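Local coordinates for protein halogenase (Chondromyces crocatus, PDB 3E1T) that probably chlorinates a precursor of chondrochloren as an FAD-dependent halogenase of the tryptophan halogenase family, at residues R254-D257 against I261-E264. Sequence-based numbering, arbitrary orientation.
Sequences RYID and IIKE
I256 and I262 form the apolar part of this contact between two consecutive short helices, 248-257 and 260-266. The methyl CG2 of I256 lies 3.9 Å from CG2 of I262. The methylene CG1 of I256 is only slightly farther from I262 CG2, at 4.1 Å. CG2 of I262 thus meets both CG2 and CG1 of I256, and the side chains cross at about a right angle. In I262, chi1 of -57° sets CG2 anti to the backbone N, beside the carbonyl carbon. This methyl meets I256, while the end of the CG1 arm leads away from helix 248-257. Both isoleucines also touch F220 of strand 218-224, and I262 reaches L211 of strand 210-215. The helix pair thus packs on the large mixed sheet.

The alkyl chain of K263 adds van der Waals contact as it runs past the backbone carbonyls of I256 and D257. K263 CB is 3.6 Å from I256 O. K263 CD is 3.4 Å from D257 O.

The polar part is a long salt bridge, 4.0 Å between K263 NZ and D257 OD1. A bend at the last torsion of K263 (chi4 50°) accompanies it. Both charged residues are exposed.

The buried isoleucine contacts face the sheet, whereas the K263-D257 pair lies in solvent. That long, exposed ion pair probably adds only a weak, screened attraction to the apolar packing.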
loop_
_atom_site.group_PDB
_atom_site.type_symbol
_atom_site.label_atom_id
_atom_site.label_comp_id
_atom_site.label_asym_id
_atom_site.label_seq_id
_atom_site.Cartn_x
_atom_site.Cartn_y
_atom_site.Cartn_z
ATOM N N ARG A 254 0.383 9.286 24.994
ATOM C CA ARG A 254 1.111 8.358 25.850
ATOM C C ARG A 254 2.073 7.442 25.089
ATOM O O ARG A 254 3.142 7.120 25.603
ATOM C CB ARG A 254 0.154 7.537 26.721
ATOM C CG ARG A 254 0.861 6.658 27.741
ATOM C CD ARG A 254 1.955 7.450 28.478
ATOM N NE ARG A 254 2.751 6.619 29.376
ATOM C CZ ARG A 254 2.716 6.704 30.704
ATOM N NH1 ARG A 254 1.916 7.587 31.303
ATOM N NH2 ARG A 254 3.488 5.907 31.436
ATOM N N TYR A 255 1.702 7.021 23.880
ATOM C CA TYR A 255 2.608 6.233 23.045
ATOM C C TYR A 255 3.805 7.070 22.603
ATOM O O TYR A 255 4.936 6.578 22.559
ATOM C CB TYR A 255 1.895 5.661 21.813
ATOM C CG TYR A 255 1.034 4.446 22.070
ATOM C CD1 TYR A 255 1.493 3.380 22.853
ATOM C CD2 TYR A 255 -0.238 4.343 21.499
ATOM C CE1 TYR A 255 0.704 2.256 23.074
ATOM C CE2 TYR A 255 -1.039 3.226 21.721
ATOM C CZ TYR A 255 -0.561 2.190 22.500
ATOM O OH TYR A 255 -1.356 1.094 22.702
ATOM N N ILE A 256 3.548 8.332 22.267
ATOM C CA ILE A 256 4.618 9.248 21.863
ATOM C C ILE A 256 5.662 9.373 22.974
ATOM O O ILE A 256 6.854 9.203 22.727
ATOM C CB ILE A 256 4.068 10.627 21.451
ATOM C CG1 ILE A 256 3.352 10.529 20.102
ATOM C CG2 ILE A 256 5.194 11.653 21.366
ATOM C CD1 ILE A 256 2.446 11.694 19.800
ATOM N N ASP A 257 5.194 9.631 24.198
ATOM C CA ASP A 257 6.066 9.734 25.373
ATOM C C ASP A 257 6.959 8.510 25.570
ATOM O O ASP A 257 8.054 8.618 26.119
ATOM C CB ASP A 257 5.240 9.975 26.638
ATOM C CG ASP A 257 4.679 11.387 26.723
ATOM O OD1 ASP A 257 4.935 12.218 25.811
ATOM O OD2 ASP A 257 3.977 11.672 27.718
ATOM N N ILE A 261 12.918 8.907 20.428
ATOM C CA ILE A 261 13.108 9.748 19.240
ATOM C C ILE A 261 11.851 10.537 18.854
ATOM O O ILE A 261 11.944 11.711 18.485
ATOM C CB ILE A 261 13.696 8.983 18.015
ATOM C CG1 ILE A 261 13.943 9.950 16.846
ATOM C CG2 ILE A 261 12.794 7.819 17.589
ATOM C CD1 ILE A 261 15.028 9.500 15.873
ATOM N N ILE A 262 10.685 9.903 18.967
ATOM C CA ILE A 262 9.425 10.565 18.635
ATOM C C ILE A 262 9.083 11.613 19.691
ATOM O O ILE A 262 8.616 12.706 19.354
ATOM C CB ILE A 262 8.250 9.550 18.467
ATOM C CG1 ILE A 262 8.569 8.494 17.391
ATOM C CG2 ILE A 262 6.922 10.276 18.195
ATOM C CD1 ILE A 262 8.953 9.037 16.001
ATOM N N LYS A 263 9.316 11.280 20.961
ATOM C CA LYS A 263 9.123 12.241 22.055
ATOM C C LYS A 263 9.924 13.525 21.817
ATOM O O LYS A 263 9.389 14.637 21.926
ATOM C CB LYS A 263 9.493 11.625 23.414
ATOM C CG LYS A 263 9.236 12.572 24.603
ATOM C CD LYS A 263 9.219 11.842 25.933
ATOM C CE LYS A 263 9.282 12.817 27.123
ATOM N NZ LYS A 263 8.289 13.940 27.048
ATOM N N GLU A 264 11.196 13.372 21.467
ATOM C CA GLU A 264 12.042 14.540 21.236
ATOM C C GLU A 264 11.677 15.308 19.956
ATOM O O GLU A 264 11.620 16.542 19.964
ATOM C CB GLU A 264 13.537 14.194 21.322
ATOM C CG GLU A 264 14.143 13.519 20.118
ATOM C CD GLU A 264 15.608 13.910 19.923
ATOM O OE1 GLU A 264 16.495 13.083 20.234
ATOM O OE2 GLU A 264 15.872 15.047 19.464
#